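Local atomic coordinates of cobalamin biosynthesis precorrin-6Y methylase (CbiE) (PDB entry 2BB3), a protein that probably transfers a methyl group from S-adenosylmethionine to a precorrin intermediate in cobalamin (vitamin B12) biosynthesis, as a member of the tetrapyrrole methylase family. Residues S29-G34 and V126-A131; E42-A47 and E58-V63; R81-G86 and R109-D114; L133-S138 and I210-R215; E139-D144 and T155-Y160. All coordinates share one frame; numbering follows the deposited sequence.

Contact 1: residues S29-G34 and V126-A131; sequences SGTCRG and VQVALA
Val128, on helix 125-133, faces the loop of Thr31 and Cys32 with a single methyl group. Its CB stands back, 4.7 Å from CG2 of Thr31. From there the chain forks: CG1 lies anti to the backbone N (chi1 172°), which turns CG2 toward the loop. That methyl does the work. It sits 4.0 Å from CB of Thr31 and, equally, 4.0 Å from SG of Cys32, while the Thr31 CG2 methyl, its side chain crossing that of the valine at an angle, is 4.1 Å from Val128 CG2. A beta-branched apolar residue suits this place because one branch can touch Thr31 and Cys32 at once. Threonine suits the other side because it is amphipathic: its methyl packs on the valine while OG1 bonds to the carbonyl oxygen of Ile123. Cys32 presents a disulfide sulfur, joined to Cys188, so its apolar surface is fixed in place. Thr31 also touches the bound S-adenosylhomocysteine. The loop follows strand 23-28 of the parallel sheet, whereas helix 125-133 lies against strand 162-167 of the mixed sheet, so this contact bridges the two halves of the fold beside that ligand.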
# COMPACT_ATOMS: atom_id res chain seq x y z
N SER A 29 4.50 -8.33 -7.75
CA SER A 29 5.93 -8.60 -7.86
C SER A 29 6.70 -7.59 -7.02
O SER A 29 7.89 -7.76 -6.75
CB SER A 29 6.37 -8.46 -9.31
OG SER A 29 6.21 -7.13 -9.75
N GLY A 30 6.02 -6.54 -6.60
CA GLY A 30 6.70 -5.51 -5.84
C GLY A 30 7.20 -4.42 -6.78
O GLY A 30 6.89 -4.44 -7.98
N THR A 31 7.99 -3.49 -6.26
CA THR A 31 8.47 -2.38 -7.07
C THR A 31 9.97 -2.41 -7.23
O THR A 31 10.49 -2.19 -8.33
CB THR A 31 8.06 -1.04 -6.44
OG1 THR A 31 6.63 -1.01 -6.28
CG2 THR A 31 8.50 0.13 -7.31
N CYS A 32 10.66 -2.68 -6.13
CA CYS A 32 12.12 -2.76 -6.07
C CYS A 32 12.52 -4.21 -5.89
O CYS A 32 11.69 -5.05 -5.57
CB CYS A 32 12.61 -1.95 -4.89
SG CYS A 32 11.74 -0.36 -4.80
N ARG A 33 13.80 -4.50 -6.09
CA ARG A 33 14.30 -5.85 -5.92
C ARG A 33 14.25 -6.20 -4.44
O ARG A 33 14.55 -5.37 -3.59
CB ARG A 33 15.74 -5.95 -6.44
CG ARG A 33 15.88 -5.80 -7.96
CD ARG A 33 15.25 -6.99 -8.68
NE ARG A 33 14.69 -6.63 -9.98
CZ ARG A 33 15.31 -6.75 -11.15
NH1 ARG A 33 16.55 -7.24 -11.21
NH2 ARG A 33 14.69 -6.38 -12.27
N GLY A 34 13.84 -7.43 -4.14
CA GLY A 34 13.76 -7.87 -2.76
C GLY A 34 12.55 -7.33 -2.00
O GLY A 34 12.63 -7.01 -0.81
N VAL A 126 3.29 3.38 -5.27
CA VAL A 126 2.64 4.35 -4.42
C VAL A 126 3.30 4.34 -3.05
O VAL A 126 3.62 5.39 -2.50
CB VAL A 126 1.12 4.06 -4.28
CG1 VAL A 126 0.56 4.79 -3.02
CG2 VAL A 126 0.39 4.54 -5.53
N GLN A 127 3.54 3.16 -2.51
CA GLN A 127 4.20 3.06 -1.21
C GLN A 127 5.62 3.57 -1.24
O GLN A 127 6.07 4.24 -0.30
CB GLN A 127 4.22 1.60 -0.73
CG GLN A 127 2.90 1.13 -0.16
CD GLN A 127 2.88 -0.37 -0.01
OE1 GLN A 127 2.63 -1.09 -0.98
NE2 GLN A 127 3.16 -0.85 1.20
N VAL A 128 6.34 3.25 -2.30
CA VAL A 128 7.73 3.70 -2.40
C VAL A 128 7.76 5.24 -2.46
O VAL A 128 8.58 5.85 -1.77
CB VAL A 128 8.42 3.07 -3.64
CG1 VAL A 128 9.78 3.68 -3.88
CG2 VAL A 128 8.56 1.56 -3.43
N ALA A 129 6.86 5.85 -3.22
CA ALA A 129 6.81 7.32 -3.32
C ALA A 129 6.46 7.96 -1.97
O ALA A 129 7.09 8.93 -1.54
CB ALA A 129 5.77 7.76 -4.39
N LEU A 130 5.47 7.40 -1.29
CA LEU A 130 5.04 7.90 0.01
C LEU A 130 6.20 7.81 0.99
O LEU A 130 6.37 8.68 1.84
CB LEU A 130 3.85 7.10 0.52
CG LEU A 130 2.46 7.77 0.51
CD1 LEU A 130 2.41 8.98 -0.42
CD2 LEU A 130 1.44 6.73 0.15
N ALA A 131 6.99 6.76 0.87
CA ALA A 131 8.13 6.61 1.75
C ALA A 131 9.21 7.65 1.46
O ALA A 131 9.86 8.12 2.38
CB ALA A 131 8.71 5.21 1.65

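Contact 2: residues E42-A47 and E58-V63; sequences EIIERA and ELAGVV
Ala60 and Val62, just past the end of helix 54-59, both lean on Ile44 of helix 38-46. The segment opens with Glu58, whose carboxylate is paired with Arg54 and whose carbonyl O accepts a hydrogen bond from Gly61 N at 2.7 Å. Leu59 turns the other way, toward Ser29 and Arg33. Ala60 then points its CB at the far end of the isoleucine, 4.3 Å from Ile44 CD1; the single methyl of an alanine is enough to meet that extended tip. Gly61 takes positive phi (68°) in a Schellman motif, a conformation that favours glycine, and this swings the chain round so that the next residue again faces inward. Val62 puts CG1 at 4.0 Å from Ile44 CG2, the side chains crossing at a slant. Ile44 serves both neighbours because its branches diverge: CG2 stands anti to the backbone N while CG1, at chi1 -70°, runs out in an extended line to CD1. Beneath them all, Ile94 of strand 91-95 touches Ile44, Ala60 and Val62. Helix 38-46 links the parallel strands 23-28 and 49-52, passing over strand 91-95 between them, and such a beta-alpha-beta crossover, with helices layered on a parallel sheet, is characteristic of alpha-beta-alpha domains.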
# COMPACT_ATOMS: atom_id res chain seq x y z
N GLU A 42 5.96 -18.72 -2.41
CA GLU A 42 5.38 -20.05 -2.26
C GLU A 42 4.32 -20.26 -3.33
O GLU A 42 4.30 -21.31 -3.99
CB GLU A 42 4.79 -20.21 -0.86
CG GLU A 42 5.83 -20.05 0.25
CD GLU A 42 5.23 -20.12 1.64
OE1 GLU A 42 5.97 -19.91 2.64
OE2 GLU A 42 4.00 -20.38 1.75
N ILE A 43 3.46 -19.27 -3.51
CA ILE A 43 2.42 -19.35 -4.53
C ILE A 43 3.11 -19.53 -5.88
O ILE A 43 2.73 -20.40 -6.66
CB ILE A 43 1.56 -18.04 -4.55
CG1 ILE A 43 0.65 -18.00 -3.32
CG2 ILE A 43 0.71 -17.98 -5.80
CD1 ILE A 43 0.09 -16.63 -3.03
N ILE A 44 4.13 -18.72 -6.13
CA ILE A 44 4.85 -18.79 -7.40
C ILE A 44 5.55 -20.12 -7.67
O ILE A 44 5.47 -20.66 -8.78
CB ILE A 44 5.86 -17.62 -7.53
CG1 ILE A 44 5.11 -16.29 -7.70
CG2 ILE A 44 6.76 -17.83 -8.74
CD1 ILE A 44 5.98 -15.06 -7.65
N GLU A 45 6.20 -20.64 -6.62
CA GLU A 45 6.94 -21.90 -6.62
C GLU A 45 6.05 -23.11 -6.94
O GLU A 45 6.51 -24.11 -7.48
CB GLU A 45 7.59 -22.10 -5.23
CG GLU A 45 8.54 -23.30 -5.09
CD GLU A 45 7.84 -24.65 -5.05
OE1 GLU A 45 8.33 -25.59 -5.70
OE2 GLU A 45 6.80 -24.77 -4.35
N ARG A 46 4.78 -22.99 -6.60
CA ARG A 46 3.79 -24.05 -6.78
C ARG A 46 3.08 -23.95 -8.13
O ARG A 46 2.65 -24.95 -8.69
CB ARG A 46 2.73 -24.00 -5.67
CG ARG A 46 3.25 -24.26 -4.27
CD ARG A 46 3.51 -25.74 -4.04
NE ARG A 46 4.22 -25.99 -2.78
CZ ARG A 46 3.78 -26.79 -1.81
NH1 ARG A 46 2.62 -27.42 -1.94
NH2 ARG A 46 4.50 -26.97 -0.71
N ALA A 47 2.94 -22.73 -8.65
CA ALA A 47 2.25 -22.52 -9.91
C ALA A 47 2.76 -23.43 -11.03
O ALA A 47 3.93 -23.80 -11.05
CB ALA A 47 2.38 -21.04 -10.34
N GLU A 58 10.18 -10.20 -14.70
CA GLU A 58 11.57 -9.90 -14.39
C GLU A 58 11.70 -9.62 -12.89
O GLU A 58 12.45 -10.30 -12.19
CB GLU A 58 12.05 -8.69 -15.22
CG GLU A 58 12.30 -9.01 -16.70
CD GLU A 58 12.71 -7.79 -17.55
OE1 GLU A 58 13.37 -7.99 -18.61
OE2 GLU A 58 12.37 -6.64 -17.18
N LEU A 59 10.92 -8.65 -12.42
CA LEU A 59 10.92 -8.26 -11.01
C LEU A 59 10.81 -9.45 -10.07
O LEU A 59 11.59 -9.56 -9.14
CB LEU A 59 9.77 -7.29 -10.75
CG LEU A 59 10.15 -5.81 -10.85
CD1 LEU A 59 8.91 -4.90 -10.88
CD2 LEU A 59 11.04 -5.48 -9.66
N ALA A 60 9.86 -10.33 -10.33
CA ALA A 60 9.66 -11.51 -9.50
C ALA A 60 10.72 -12.60 -9.75
O ALA A 60 10.68 -13.67 -9.13
CB ALA A 60 8.26 -12.08 -9.73
N GLY A 61 11.64 -12.34 -10.67
CA GLY A 61 12.70 -13.30 -10.96
C GLY A 61 12.29 -14.60 -11.64
O GLY A 61 12.87 -15.66 -11.37
N VAL A 62 11.30 -14.53 -12.53
CA VAL A 62 10.84 -15.73 -13.22
C VAL A 62 10.66 -15.54 -14.73
O VAL A 62 10.09 -16.40 -15.39
CB VAL A 62 9.51 -16.21 -12.63
CG1 VAL A 62 9.72 -16.78 -11.24
CG2 VAL A 62 8.52 -15.06 -12.59
N VAL A 63 11.15 -14.42 -15.27
CA VAL A 63 11.00 -14.17 -16.70
C VAL A 63 11.68 -15.24 -17.55
O VAL A 63 11.34 -15.41 -18.72
CB VAL A 63 11.56 -12.78 -17.12
CG1 VAL A 63 13.09 -12.77 -17.02
CG2 VAL A 63 11.13 -12.45 -18.54

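Contact 3: residues R81-G86 and R109-D114; sequences RIMEEG and REIAED
A first torsion some way short of anti (chi1 -148°) and bends at the next two (chi2 133°, chi3 -81°) carry the selenium of Met83 out from helix 76-88 and over Ile111. Met83 is present as selenomethionine, so the selenium is a label; a long, flexible methionine side chain nevertheless suits a reach from the helix to the loop. SE lies 3.9 Å from the Ile111 CG2 branch and 4.2 Å from the CD1 end of the same residue, and is thus held between both arms of the isoleucine, whose chain crosses it aslant. Strand 68-70, helix 76-88 and strand 91-95 form a beta-alpha-beta crossover of the parallel sheet that covers strand 49-52, with Ile82 facing inward; the loop 109-114 leads on into the edge strand 116-120, so Met83 and Ile111 join the helix to the loop before that strand. Ile79 and the Arg80 side chain add to the cover on Ile111. Toward solvent the character changes. Glu113 starts out pointing away, but a bend in its chain brings OE1 to 4.2 Å from SE of Met83. Beyond it two carboxylates, with no hydrogen bond between them, come near each other: Glu84 OE2 stands 4.3 Å from Asp114 OD2, and the exposure of both residues is likely to make the like charges tolerable.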
# COMPACT_ATOMS: atom_id res chain seq x y z
N ARG A 81 -9.22 -15.87 -20.78
CA ARG A 81 -8.50 -17.06 -21.26
C ARG A 81 -7.72 -17.64 -20.09
O ARG A 81 -7.96 -18.78 -19.67
CB ARG A 81 -7.55 -16.68 -22.40
CG ARG A 81 -7.03 -17.87 -23.21
CD ARG A 81 -6.09 -17.48 -24.36
NE ARG A 81 -6.67 -16.46 -25.24
CZ ARG A 81 -6.42 -15.16 -25.14
NH1 ARG A 81 -5.60 -14.72 -24.20
NH2 ARG A 81 -7.01 -14.30 -25.96
N ILE A 82 -6.80 -16.83 -19.55
CA ILE A 82 -5.97 -17.23 -18.41
C ILE A 82 -6.84 -17.84 -17.32
O ILE A 82 -6.49 -18.84 -16.71
CB ILE A 82 -5.24 -16.00 -17.81
CG1 ILE A 82 -4.25 -15.43 -18.82
CG2 ILE A 82 -4.54 -16.40 -16.51
CD1 ILE A 82 -3.51 -14.21 -18.33
N MSE A 83 -7.97 -17.19 -17.08
CA MSE A 83 -8.94 -17.59 -16.07
C MSE A 83 -9.39 -19.03 -16.26
O MSE A 83 -9.26 -19.86 -15.36
CB MSE A 83 -10.14 -16.64 -16.11
CG MSE A 83 -10.82 -16.40 -14.78
SE MSE A 83 -11.12 -14.50 -14.51
CE MSE A 83 -9.35 -14.05 -13.92
N GLU A 84 -9.92 -19.34 -17.45
CA GLU A 84 -10.40 -20.69 -17.73
C GLU A 84 -9.29 -21.73 -17.68
O GLU A 84 -9.51 -22.86 -17.22
CB GLU A 84 -11.10 -20.74 -19.09
CG GLU A 84 -12.14 -21.86 -19.22
CD GLU A 84 -13.19 -21.82 -18.11
OE1 GLU A 84 -13.84 -20.77 -17.93
OE2 GLU A 84 -13.36 -22.85 -17.43
N GLU A 85 -8.10 -21.38 -18.15
CA GLU A 85 -6.99 -22.33 -18.11
C GLU A 85 -6.69 -22.68 -16.67
O GLU A 85 -6.07 -23.70 -16.38
CB GLU A 85 -5.74 -21.73 -18.76
CG GLU A 85 -4.72 -22.77 -19.22
CD GLU A 85 -3.29 -22.37 -18.92
OE1 GLU A 85 -3.01 -21.16 -18.86
OE2 GLU A 85 -2.45 -23.28 -18.76
N GLY A 86 -7.14 -21.83 -15.76
CA GLY A 86 -6.87 -22.04 -14.35
C GLY A 86 -7.79 -23.09 -13.75
O GLY A 86 -7.74 -23.35 -12.55
N ARG A 109 -14.16 -7.11 -12.49
CA ARG A 109 -15.58 -6.91 -12.23
C ARG A 109 -16.44 -7.16 -13.47
O ARG A 109 -17.63 -7.41 -13.35
CB ARG A 109 -15.84 -5.51 -11.68
CG ARG A 109 -15.19 -5.26 -10.34
CD ARG A 109 -15.53 -3.90 -9.77
NE ARG A 109 -14.54 -3.51 -8.78
CZ ARG A 109 -13.65 -2.53 -8.96
NH1 ARG A 109 -13.65 -1.84 -10.09
NH2 ARG A 109 -12.75 -2.27 -8.03
N GLU A 110 -15.84 -7.09 -14.65
CA GLU A 110 -16.56 -7.33 -15.90
C GLU A 110 -16.54 -8.78 -16.34
O GLU A 110 -17.04 -9.11 -17.41
CB GLU A 110 -15.99 -6.49 -17.04
CG GLU A 110 -16.18 -5.01 -16.88
CD GLU A 110 -15.73 -4.25 -18.11
OE1 GLU A 110 -16.40 -3.27 -18.47
OE2 GLU A 110 -14.71 -4.64 -18.72
N ILE A 111 -15.96 -9.66 -15.53
CA ILE A 111 -15.88 -11.05 -15.93
C ILE A 111 -16.83 -11.94 -15.14
O ILE A 111 -16.90 -11.85 -13.91
CB ILE A 111 -14.42 -11.55 -15.79
CG1 ILE A 111 -13.52 -10.69 -16.68
CG2 ILE A 111 -14.34 -13.02 -16.16
CD1 ILE A 111 -12.03 -10.95 -16.48
N ALA A 112 -17.58 -12.78 -15.85
CA ALA A 112 -18.52 -13.71 -15.22
C ALA A 112 -17.68 -14.76 -14.52
O ALA A 112 -17.18 -15.70 -15.14
CB ALA A 112 -19.42 -14.34 -16.26
N GLU A 113 -17.55 -14.57 -13.21
CA GLU A 113 -16.73 -15.38 -12.32
C GLU A 113 -17.09 -16.85 -12.07
O GLU A 113 -17.94 -17.14 -11.24
CB GLU A 113 -16.68 -14.66 -10.97
CG GLU A 113 -15.65 -15.21 -10.00
CD GLU A 113 -14.30 -14.53 -10.15
OE1 GLU A 113 -13.74 -14.53 -11.27
OE2 GLU A 113 -13.80 -13.99 -9.13
N ASP A 114 -16.45 -17.77 -12.77
CA ASP A 114 -16.68 -19.19 -12.50
C ASP A 114 -15.54 -19.60 -11.56
O ASP A 114 -15.77 -19.98 -10.42
CB ASP A 114 -16.62 -20.04 -13.77
CG ASP A 114 -16.71 -21.53 -13.48
OD1 ASP A 114 -17.58 -21.92 -12.67
OD2 ASP A 114 -15.92 -22.31 -14.06

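Contact 4: residues L133-S138 and I210-R215; sequences LKVDLS and IIFVER
Leu133 lies over one face of the Phe212 ring, where the last turn of helix 125-133 meets strand 209-213, an inner strand of the mixed sheet in this alpha-beta-alpha fold. Here the packing is close: Leu133 CD1 is 3.6 Å from Phe212 CG. The same methyl makes a CH-pi contact with the ring, 3.9 Å from the centroid and 22° off the ring normal. Phe212 reaches up because its CG is anti to the backbone N (chi1 179°), which throws the ring out from the sheet toward the helix, and His162 meets it edge-to-face. The second contact is slacker though buried: the Val135 and Phe212 side chains approach from opposite directions, CG2 of the valine meeting Phe212 CZ obliquely at 4.1 Å. The solvent side begins with Leu133 itself, partly exposed, and Lys134, where positive phi turns the chain and the ammonium group goes to the carbonyl oxygen of Ile117 of the second subunit. A broad aromatic suits the seat because one residue must span both aliphatic partners; with an alanine here, Leu133 CD1 would probably lose the face it rests on and Val135 CG2 its ring contact. On the ring's other face, the backbone N of the exposed Glu214 sits 4.3 Å above the plane, displaced toward the rim.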
# COMPACT_ATOMS: atom_id res chain seq x y z
N LEU A 133 8.66 10.68 0.29
CA LEU A 133 8.07 11.96 0.69
C LEU A 133 7.76 12.09 2.17
O LEU A 133 7.50 13.20 2.64
CB LEU A 133 6.76 12.20 -0.07
CG LEU A 133 6.77 12.29 -1.60
CD1 LEU A 133 5.37 12.12 -2.11
CD2 LEU A 133 7.34 13.64 -2.01
N LYS A 134 7.76 10.98 2.89
CA LYS A 134 7.41 10.99 4.32
C LYS A 134 5.95 11.43 4.46
O LYS A 134 5.61 12.18 5.37
CB LYS A 134 8.31 11.96 5.12
CG LYS A 134 9.81 11.73 4.97
CD LYS A 134 10.21 10.33 5.42
CE LYS A 134 11.70 10.13 5.32
NZ LYS A 134 12.45 11.14 6.11
N VAL A 135 5.09 10.97 3.56
CA VAL A 135 3.68 11.33 3.59
C VAL A 135 2.82 10.10 3.85
O VAL A 135 3.08 9.03 3.32
CB VAL A 135 3.25 11.99 2.24
CG1 VAL A 135 1.74 12.20 2.22
CG2 VAL A 135 3.96 13.36 2.09
N ASP A 136 1.79 10.25 4.68
CA ASP A 136 0.92 9.13 5.02
C ASP A 136 -0.14 8.91 3.93
O ASP A 136 -0.59 9.86 3.29
CB ASP A 136 0.22 9.37 6.37
CG ASP A 136 -0.24 8.08 7.03
OD1 ASP A 136 -1.39 7.63 6.78
OD2 ASP A 136 0.54 7.51 7.82
N LEU A 137 -0.50 7.64 3.72
CA LEU A 137 -1.50 7.25 2.72
C LEU A 137 -2.85 7.89 3.10
O LEU A 137 -3.67 8.20 2.23
CB LEU A 137 -1.67 5.71 2.69
CG LEU A 137 -1.97 4.91 1.40
CD1 LEU A 137 -2.65 3.56 1.76
CD2 LEU A 137 -2.81 5.68 0.42
N SER A 138 -3.09 8.08 4.40
CA SER A 138 -4.38 8.67 4.81
C SER A 138 -4.43 10.18 4.59
O SER A 138 -5.43 10.83 4.91
CB SER A 138 -4.67 8.35 6.28
OG SER A 138 -3.69 8.94 7.09
N ILE A 210 5.17 9.23 -10.87
CA ILE A 210 4.15 9.46 -9.88
C ILE A 210 4.20 10.96 -9.67
O ILE A 210 5.28 11.54 -9.55
CB ILE A 210 4.39 8.64 -8.59
CG1 ILE A 210 3.96 7.18 -8.85
CG2 ILE A 210 3.56 9.23 -7.44
CD1 ILE A 210 4.23 6.24 -7.71
N ILE A 211 3.03 11.60 -9.71
CA ILE A 211 2.95 13.06 -9.58
C ILE A 211 2.35 13.44 -8.24
O ILE A 211 1.19 13.19 -8.00
CB ILE A 211 2.05 13.65 -10.69
CG1 ILE A 211 2.67 13.36 -12.07
CG2 ILE A 211 1.85 15.14 -10.46
CD1 ILE A 211 1.85 13.94 -13.25
N PHE A 212 3.15 14.05 -7.36
CA PHE A 212 2.65 14.46 -6.05
C PHE A 212 2.20 15.91 -6.09
O PHE A 212 2.98 16.80 -6.42
CB PHE A 212 3.74 14.29 -4.98
CG PHE A 212 3.31 14.71 -3.61
CD1 PHE A 212 2.27 14.05 -2.96
CD2 PHE A 212 3.93 15.79 -2.97
CE1 PHE A 212 1.85 14.45 -1.69
CE2 PHE A 212 3.52 16.20 -1.69
CZ PHE A 212 2.48 15.53 -1.06
N VAL A 213 0.93 16.15 -5.74
CA VAL A 213 0.36 17.50 -5.71
C VAL A 213 -0.15 17.78 -4.28
O VAL A 213 -1.17 17.21 -3.86
CB VAL A 213 -0.84 17.62 -6.69
CG1 VAL A 213 -1.17 19.09 -6.91
CG2 VAL A 213 -0.52 16.92 -8.02
N GLU A 214 0.54 18.64 -3.54
CA GLU A 214 0.13 18.97 -2.17
C GLU A 214 -1.23 19.64 -2.17
O GLU A 214 -1.54 20.42 -3.07
CB GLU A 214 1.13 19.92 -1.47
CG GLU A 214 2.56 19.41 -1.38
CD GLU A 214 3.33 20.02 -0.21
OE1 GLU A 214 4.59 19.98 -0.22
OE2 GLU A 214 2.67 20.53 0.73
N ARG A 215 -2.03 19.35 -1.16
CA ARG A 215 -3.36 19.93 -1.09
C ARG A 215 -3.28 21.45 -0.96
O ARG A 215 -2.44 21.98 -0.25
CB ARG A 215 -4.18 19.33 0.07
CG ARG A 215 -3.59 19.50 1.46
CD ARG A 215 -4.57 19.03 2.56
NE ARG A 215 -5.83 19.77 2.55
CZ ARG A 215 -6.84 19.57 3.40
NH1 ARG A 215 -7.95 20.31 3.30
NH2 ARG A 215 -6.76 18.65 4.35

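Contact 5: residues E139-D144 and T155-Y160; sequences EVAVVD and TELLKY
Lys159 NZ is gripped by two residues close to it in the chain: it donates to Tyr160 OH at 2.9 Å and to Glu156 OE2 at 3.1 Å. The second bond is part of a salt bridge and uses the syn lone pair of the carboxylate oxygen. Lysine is suited to this outer side, since its CB lies over the centre of the Tyr160 ring, 3.6 Å above the plane, while the longer chain carries NZ on to the two oxygens. In the second subunit, Glu156 and Tyr160 pack on Tyr160 and Glu156 of this chain, so the polar outer face lies at the dimer interface. The contact across the segments is apolar. Leu157 sends its side chain to strand 140-144, with CG beside the backbone N (chi1 -63°) and CD1 continuing in an extended line. CD1 is 4.3 Å from Ala141 CB and also 4.3 Å from Val143 CG2, so one methyl tops two strand residues that alternate onto the same face. Alanine fits where the backbones come closest, and valine, a natural strand former, fills the next position; Leu163 of strand 162-167 touches all three. Strand 140-144 and its parallel neighbour 162-167 are thus joined by a connection that includes helices 152-155 and 157-160, the second packed on the sheet, a beta-alpha-beta unit characteristic of alpha-beta-alpha sandwiches.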
# COMPACT_ATOMS: atom_id res chain seq x y z
N GLU A 139 -3.37 10.72 4.01
CA GLU A 139 -3.28 12.15 3.73
C GLU A 139 -3.41 12.44 2.26
O GLU A 139 -3.36 13.60 1.86
CB GLU A 139 -1.93 12.69 4.23
CG GLU A 139 -1.89 13.02 5.70
CD GLU A 139 -0.47 13.04 6.27
OE1 GLU A 139 0.52 13.11 5.50
OE2 GLU A 139 -0.36 13.00 7.52
N VAL A 140 -3.57 11.40 1.44
CA VAL A 140 -3.66 11.61 0.01
C VAL A 140 -4.81 10.86 -0.65
O VAL A 140 -5.54 10.13 0.00
CB VAL A 140 -2.30 11.13 -0.69
CG1 VAL A 140 -1.13 11.51 0.17
CG2 VAL A 140 -2.31 9.63 -0.93
N ALA A 141 -4.98 11.11 -1.94
CA ALA A 141 -5.97 10.44 -2.77
C ALA A 141 -5.13 9.93 -3.94
O ALA A 141 -4.48 10.71 -4.64
CB ALA A 141 -7.04 11.40 -3.25
N VAL A 142 -5.11 8.62 -4.11
CA VAL A 142 -4.37 8.01 -5.20
C VAL A 142 -5.26 8.10 -6.44
O VAL A 142 -6.41 7.69 -6.40
CB VAL A 142 -4.06 6.51 -4.88
CG1 VAL A 142 -3.52 5.80 -6.12
CG2 VAL A 142 -3.05 6.42 -3.74
N VAL A 143 -4.70 8.64 -7.53
CA VAL A 143 -5.43 8.80 -8.78
C VAL A 143 -4.79 7.99 -9.90
O VAL A 143 -3.58 8.01 -10.07
CB VAL A 143 -5.47 10.28 -9.19
CG1 VAL A 143 -6.10 10.44 -10.57
CG2 VAL A 143 -6.24 11.09 -8.14
N ASP A 144 -5.61 7.28 -10.67
CA ASP A 144 -5.09 6.47 -11.76
C ASP A 144 -5.08 7.32 -13.03
O ASP A 144 -6.09 7.43 -13.72
CB ASP A 144 -5.93 5.20 -11.96
CG ASP A 144 -5.34 4.27 -13.00
OD1 ASP A 144 -4.38 4.69 -13.68
OD2 ASP A 144 -5.83 3.14 -13.16
N THR A 155 -9.98 20.31 -8.11
CA THR A 155 -10.39 21.17 -7.02
C THR A 155 -11.03 20.40 -5.86
O THR A 155 -10.75 20.69 -4.70
CB THR A 155 -11.38 22.26 -7.51
OG1 THR A 155 -11.90 22.99 -6.39
CG2 THR A 155 -12.53 21.64 -8.27
N GLU A 156 -11.88 19.41 -6.17
CA GLU A 156 -12.52 18.66 -5.10
C GLU A 156 -11.54 17.93 -4.20
O GLU A 156 -11.33 18.34 -3.06
CB GLU A 156 -13.54 17.65 -5.65
CG GLU A 156 -14.77 18.33 -6.21
CD GLU A 156 -15.21 19.52 -5.37
OE1 GLU A 156 -15.66 20.53 -5.96
OE2 GLU A 156 -15.09 19.44 -4.13
N LEU A 157 -10.93 16.87 -4.71
CA LEU A 157 -9.99 16.10 -3.91
C LEU A 157 -8.94 17.00 -3.27
O LEU A 157 -8.67 16.88 -2.08
CB LEU A 157 -9.33 15.03 -4.78
CG LEU A 157 -10.31 13.99 -5.33
CD1 LEU A 157 -9.62 13.05 -6.29
CD2 LEU A 157 -10.92 13.22 -4.18
N LEU A 158 -8.37 17.93 -4.05
CA LEU A 158 -7.35 18.83 -3.53
C LEU A 158 -7.85 19.70 -2.39
O LEU A 158 -7.06 20.38 -1.72
CB LEU A 158 -6.78 19.70 -4.65
CG LEU A 158 -5.66 19.03 -5.45
CD1 LEU A 158 -5.29 19.91 -6.62
CD2 LEU A 158 -4.44 18.78 -4.55
N LYS A 159 -9.15 19.68 -2.15
CA LYS A 159 -9.70 20.45 -1.06
C LYS A 159 -9.44 19.71 0.25
O LYS A 159 -9.27 20.35 1.29
CB LYS A 159 -11.21 20.66 -1.26
CG LYS A 159 -11.55 21.79 -2.22
CD LYS A 159 -13.02 21.74 -2.67
CE LYS A 159 -13.99 21.83 -1.49
NZ LYS A 159 -15.39 21.57 -1.91
N TYR A 160 -9.38 18.38 0.20
CA TYR A 160 -9.15 17.63 1.43
C TYR A 160 -7.96 16.67 1.41
O TYR A 160 -7.66 16.04 2.43
CB TYR A 160 -10.41 16.83 1.79
CG TYR A 160 -11.68 17.42 1.24
CD1 TYR A 160 -12.09 17.13 -0.07
CD2 TYR A 160 -12.47 18.28 2.00
CE1 TYR A 160 -13.25 17.70 -0.59
CE2 TYR A 160 -13.63 18.85 1.49
CZ TYR A 160 -14.01 18.55 0.20
OH TYR A 160 -15.15 19.12 -0.32

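How the contacts relate
Contacts 2 and 3 belong to the parallel sheet and its helices, contacts 4 and 5 to the mixed sheet, and contact 1 spans the two beside the bound S-adenosylhomocysteine. Contacts 1, 2, 4 and 5 are buried: contact 1 brings a disulfide sulfur, contact 4 an aromatic face, and contacts 2 and 5 only aliphatic groups across the segments. Contact 3 lies at the surface and adds nearby carboxylates to its apolar pair. Contact 2 reaches contact 1 through Leu59, which packs on the 29-34 loop. Contact 1 meets contact 4 where Ile210 CD1 touches Ala129 CB, and contact 5 where Val126 meets Val142. Contacts 4 and 5, centres 9 Å apart, both border the second subunit.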